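Local coordinates for non-toxic crystal protein (Bacillus thuringiensis, PDB 2D42) that is non-toxic and of unsettled function, but closely resembles the beta-pore-forming toxins in structure and forms part of a parasporal inclusion, at residues Tyr16-Asp30 / Ser174-Pro186. Numbering follows the deposited sequence.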
# COMPACT_ATOMS: atom_id res chain seq x y z
N TYR A 16 22.51 24.16 -17.19
CA TYR A 16 23.40 25.04 -16.43
C TYR A 16 24.70 25.22 -17.20
O TYR A 16 25.24 26.33 -17.27
CB TYR A 16 23.69 24.41 -15.07
CG TYR A 16 24.50 25.28 -14.14
CD1 TYR A 16 23.88 26.12 -13.22
CD2 TYR A 16 25.89 25.24 -14.16
CE1 TYR A 16 24.63 26.89 -12.33
CE2 TYR A 16 26.65 26.00 -13.28
CZ TYR A 16 26.01 26.82 -12.36
OH TYR A 16 26.77 27.54 -11.47
N ALA A 17 25.19 24.13 -17.79
CA ALA A 17 26.43 24.14 -18.57
C ALA A 17 26.33 25.09 -19.76
O ALA A 17 27.19 25.95 -19.95
CB ALA A 17 26.75 22.73 -19.05
N ASN A 18 25.30 24.90 -20.57
CA ASN A 18 25.09 25.75 -21.73
C ASN A 18 24.97 27.20 -21.28
O ASN A 18 25.50 28.11 -21.91
CB ASN A 18 23.82 25.33 -22.45
CG ASN A 18 23.45 26.29 -23.56
OD1 ASN A 18 24.13 26.36 -24.59
ND2 ASN A 18 22.38 27.06 -23.35
N SER A 19 24.28 27.39 -20.17
CA SER A 19 24.05 28.71 -19.60
C SER A 19 25.31 29.40 -19.08
O SER A 19 25.39 30.63 -19.12
CB SER A 19 23.03 28.59 -18.46
OG SER A 19 22.78 29.85 -17.87
N HIS A 20 26.28 28.63 -18.61
CA HIS A 20 27.52 29.18 -18.07
C HIS A 20 28.73 28.95 -18.98
O HIS A 20 29.87 29.14 -18.57
CB HIS A 20 27.80 28.59 -16.68
CG HIS A 20 26.81 29.01 -15.64
ND1 HIS A 20 27.17 29.76 -14.54
CD2 HIS A 20 25.48 28.79 -15.52
CE1 HIS A 20 26.10 29.99 -13.79
NE2 HIS A 20 25.06 29.41 -14.37
N GLN A 21 28.46 28.53 -20.21
CA GLN A 21 29.50 28.28 -21.20
C GLN A 21 30.47 27.17 -20.80
O GLN A 21 31.64 27.19 -21.18
CB GLN A 21 30.27 29.58 -21.48
CG GLN A 21 29.38 30.81 -21.56
CD GLN A 21 28.22 30.64 -22.52
OE1 GLN A 21 27.16 31.26 -22.36
NE2 GLN A 21 28.40 29.79 -23.53
N TYR A 22 29.98 26.19 -20.04
CA TYR A 22 30.79 25.06 -19.62
C TYR A 22 30.41 23.84 -20.43
O TYR A 22 29.41 23.85 -21.15
CB TYR A 22 30.54 24.68 -18.16
CG TYR A 22 30.85 25.71 -17.11
CD1 TYR A 22 31.85 26.65 -17.29
CD2 TYR A 22 30.18 25.67 -15.89
CE1 TYR A 22 32.20 27.53 -16.27
CE2 TYR A 22 30.52 26.55 -14.86
CZ TYR A 22 31.53 27.47 -15.06
OH TYR A 22 31.88 28.32 -14.03
N THR A 23 31.19 22.78 -20.29
CA THR A 23 30.87 21.53 -20.94
C THR A 23 30.41 20.60 -19.83
O THR A 23 31.12 20.41 -18.84
CB THR A 23 32.09 20.90 -21.63
OG1 THR A 23 32.47 21.71 -22.75
CG2 THR A 23 31.75 19.49 -22.11
N TYR A 24 29.20 20.05 -19.96
CA TYR A 24 28.65 19.15 -18.95
C TYR A 24 29.47 17.88 -18.97
O TYR A 24 29.59 17.22 -20.00
CB TYR A 24 27.19 18.82 -19.24
CG TYR A 24 26.61 17.72 -18.36
CD1 TYR A 24 26.24 17.96 -17.04
CD2 TYR A 24 26.44 16.43 -18.86
CE1 TYR A 24 25.71 16.95 -16.23
CE2 TYR A 24 25.91 15.41 -18.07
CZ TYR A 24 25.54 15.68 -16.76
OH TYR A 24 25.00 14.67 -16.00
N GLY A 25 30.04 17.53 -17.82
CA GLY A 25 30.83 16.32 -17.76
C GLY A 25 29.99 15.15 -17.28
O GLY A 25 29.79 14.17 -18.00
N SER A 26 29.50 15.25 -16.05
CA SER A 26 28.70 14.18 -15.47
C SER A 26 28.02 14.69 -14.19
O SER A 26 28.27 15.82 -13.76
CB SER A 26 29.59 12.98 -15.14
OG SER A 26 30.58 13.35 -14.19
N SER A 27 27.17 13.86 -13.61
CA SER A 27 26.47 14.20 -12.38
C SER A 27 26.03 12.92 -11.68
O SER A 27 25.80 11.90 -12.33
CB SER A 27 25.25 15.10 -12.66
OG SER A 27 24.29 14.45 -13.47
N TYR A 28 25.92 12.99 -10.36
CA TYR A 28 25.52 11.83 -9.56
C TYR A 28 25.09 12.29 -8.17
O TYR A 28 25.27 13.46 -7.81
CB TYR A 28 26.69 10.85 -9.46
CG TYR A 28 28.03 11.52 -9.18
CD1 TYR A 28 28.40 11.86 -7.88
CD2 TYR A 28 28.90 11.84 -10.22
CE1 TYR A 28 29.61 12.51 -7.62
CE2 TYR A 28 30.11 12.49 -9.97
CZ TYR A 28 30.46 12.82 -8.67
OH TYR A 28 31.65 13.46 -8.42
N SER A 29 24.52 11.38 -7.40
CA SER A 29 24.08 11.69 -6.05
C SER A 29 25.28 11.87 -5.12
O SER A 29 26.29 11.18 -5.26
CB SER A 29 23.18 10.56 -5.53
OG SER A 29 22.82 10.80 -4.18
N ASP A 30 25.15 12.79 -4.17
CA ASP A 30 26.21 13.07 -3.20
C ASP A 30 26.20 12.07 -2.05
O ASP A 30 25.29 12.07 -1.22
CB ASP A 30 26.02 14.49 -2.65
CG ASP A 30 26.99 14.83 -1.55
OD1 ASP A 30 27.95 14.06 -1.33
OD2 ASP A 30 26.80 15.89 -0.91
N SER A 174 14.73 15.07 -0.83
CA SER A 174 15.78 15.99 -0.39
C SER A 174 17.16 15.40 -0.67
O SER A 174 17.28 14.32 -1.22
CB SER A 174 15.63 16.26 1.11
OG SER A 174 15.70 15.05 1.84
N GLY A 175 18.21 16.13 -0.28
CA GLY A 175 19.56 15.64 -0.51
C GLY A 175 20.29 16.46 -1.55
O GLY A 175 19.74 17.42 -2.10
N ASN A 176 21.52 16.07 -1.84
CA ASN A 176 22.37 16.78 -2.79
C ASN A 176 22.82 15.94 -3.96
O ASN A 176 22.95 14.72 -3.86
CB ASN A 176 23.63 17.31 -2.10
CG ASN A 176 23.33 18.32 -1.02
OD1 ASN A 176 23.64 18.10 0.15
ND2 ASN A 176 22.73 19.44 -1.40
N GLY A 177 23.08 16.62 -5.07
CA GLY A 177 23.59 15.98 -6.26
C GLY A 177 24.95 16.59 -6.51
O GLY A 177 25.28 17.63 -5.94
N ILE A 178 25.76 15.95 -7.35
CA ILE A 178 27.08 16.47 -7.67
C ILE A 178 27.14 16.58 -9.18
O ILE A 178 26.80 15.63 -9.89
CB ILE A 178 28.21 15.53 -7.21
CG1 ILE A 178 28.21 15.39 -5.68
CG2 ILE A 178 29.55 16.06 -7.70
CD1 ILE A 178 28.40 16.70 -4.94
N ILE A 179 27.56 17.74 -9.67
CA ILE A 179 27.68 17.94 -11.11
C ILE A 179 29.09 18.39 -11.47
O ILE A 179 29.64 19.31 -10.87
CB ILE A 179 26.69 19.01 -11.60
CG1 ILE A 179 25.26 18.59 -11.24
CG2 ILE A 179 26.83 19.17 -13.11
CD1 ILE A 179 24.20 19.64 -11.58
N ARG A 180 29.67 17.72 -12.46
CA ARG A 180 31.02 18.03 -12.92
C ARG A 180 31.00 18.75 -14.26
O ARG A 180 30.41 18.26 -15.23
CB ARG A 180 31.83 16.75 -13.04
CG ARG A 180 32.02 16.04 -11.73
CD ARG A 180 32.93 14.83 -11.88
NE ARG A 180 33.58 14.56 -10.60
CZ ARG A 180 34.46 15.37 -10.04
NH1 ARG A 180 34.81 16.50 -10.64
NH2 ARG A 180 34.98 15.07 -8.86
N TYR A 181 31.64 19.91 -14.31
CA TYR A 181 31.73 20.71 -15.53
C TYR A 181 33.19 21.04 -15.78
O TYR A 181 34.03 20.94 -14.88
CB TYR A 181 31.04 22.05 -15.35
CG TYR A 181 29.63 22.04 -14.85
CD1 TYR A 181 28.56 21.80 -15.72
CD2 TYR A 181 29.34 22.36 -13.52
CE1 TYR A 181 27.24 21.90 -15.28
CE2 TYR A 181 28.03 22.45 -13.07
CZ TYR A 181 26.99 22.22 -13.96
OH TYR A 181 25.69 22.34 -13.52
N TYR A 182 33.51 21.44 -17.00
CA TYR A 182 34.87 21.85 -17.29
C TYR A 182 34.94 22.86 -18.41
O TYR A 182 34.05 22.93 -19.28
CB TYR A 182 35.77 20.65 -17.61
CG TYR A 182 35.37 19.86 -18.83
CD1 TYR A 182 34.46 18.82 -18.73
CD2 TYR A 182 35.94 20.13 -20.07
CE1 TYR A 182 34.12 18.06 -19.84
CE2 TYR A 182 35.61 19.37 -21.20
CZ TYR A 182 34.69 18.34 -21.07
OH TYR A 182 34.36 17.57 -22.16
N ARG A 183 35.99 23.66 -18.36
CA ARG A 183 36.27 24.67 -19.37
C ARG A 183 37.53 24.21 -20.07
O ARG A 183 38.57 24.02 -19.44
CB ARG A 183 36.55 26.03 -18.74
CG ARG A 183 35.35 26.88 -18.43
CD ARG A 183 35.84 28.21 -17.90
NE ARG A 183 36.63 28.94 -18.89
CZ ARG A 183 37.73 29.64 -18.60
NH1 ARG A 183 38.17 29.70 -17.35
NH2 ARG A 183 38.37 30.30 -19.56
N THR A 184 37.42 24.00 -21.38
CA THR A 184 38.55 23.58 -22.18
C THR A 184 39.48 24.78 -22.33
O THR A 184 39.03 25.89 -22.58
CB THR A 184 38.06 23.14 -23.57
OG1 THR A 184 37.24 21.97 -23.42
CG2 THR A 184 39.24 22.82 -24.48
N LEU A 185 40.78 24.54 -22.14
CA LEU A 185 41.78 25.60 -22.25
C LEU A 185 42.81 25.28 -23.32
O LEU A 185 42.79 24.19 -23.90
CB LEU A 185 42.46 25.82 -20.89
CG LEU A 185 41.54 26.41 -19.82
CD1 LEU A 185 42.22 26.39 -18.47
CD2 LEU A 185 41.15 27.84 -20.21
N PRO A 186 43.72 26.22 -23.62
CA PRO A 186 44.74 25.98 -24.66
C PRO A 186 45.74 24.87 -24.34
O PRO A 186 45.96 24.51 -23.18
CB PRO A 186 45.42 27.34 -24.80
CG PRO A 186 44.32 28.30 -24.46
CD PRO A 186 43.70 27.65 -23.25
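Tyr16, near the end of helix 5-19, takes the phenol end of Tyr181 from strand 176-185 against its ring: Tyr181 OH and CZ approach obliquely, OH coming within 3.0 Å of Tyr16 CD2. The two ring planes are near parallel, 28° apart, but slid past each other, so overlap is slight. Ala17 adds its methyl to the Tyr181 ring, and Tyr22 completes the aromatic cluster obliquely, its CD2 lying 3.8 Å from Tyr181 CB while its CD1 and CE1 rest against Arg183 CG. Tyr181 OH bonds to Gln195 on strand 189-198, which gives the buried phenol a polar partner.

Strand 23-29 then runs antiparallel to strand 176-185, pairing a short strand near the N-terminus with the long strand 150-185, about 38 Å from the centre of an elongated, mostly beta chain of the epsilon toxin/MTX2 family. Thr23 and Tyr182 exchange two backbone bonds, and Thr23 CB sits 3.8 Å from the centroid of the Tyr182 ring, 16° off its normal, a CH-pi contact over the face. Tyr24 CE1 reaches Ile179 CG2. A classic beta bulge follows: Gly25 N (2.7 Å) and Ser26 N (3.2 Å) both donate to Arg180 O, which is thus gripped twice, while Arg180 N returns a nearly straight bond to Ser26 O. Ser27 OG hydrogen-bonds with Tyr24 OH.

Tyr28, with CG between its backbone N and carbonyl carbon (chi1 44°), has its ring turned across Ile178, CE1 coming within 3.4 Å of Ile178 CB. This places its OH 3.1 Å from Arg180 NE, a weak bond; Arg180 also forms a salt bridge with Glu192. Asp30 N donates to Asn176 O; its OD1 accepts from Thr32 N, while OD2 forms a salt bridge with Arg196.

The chemistry implies that the Tyr24, Ser27, Ile179 and Tyr181 face packs against helix 5-19 with an aromatic cluster, whereas the other combines tyrosines, Ile178 and Thr23 with Arg180, whose charge is probably balanced at least in part by Glu192.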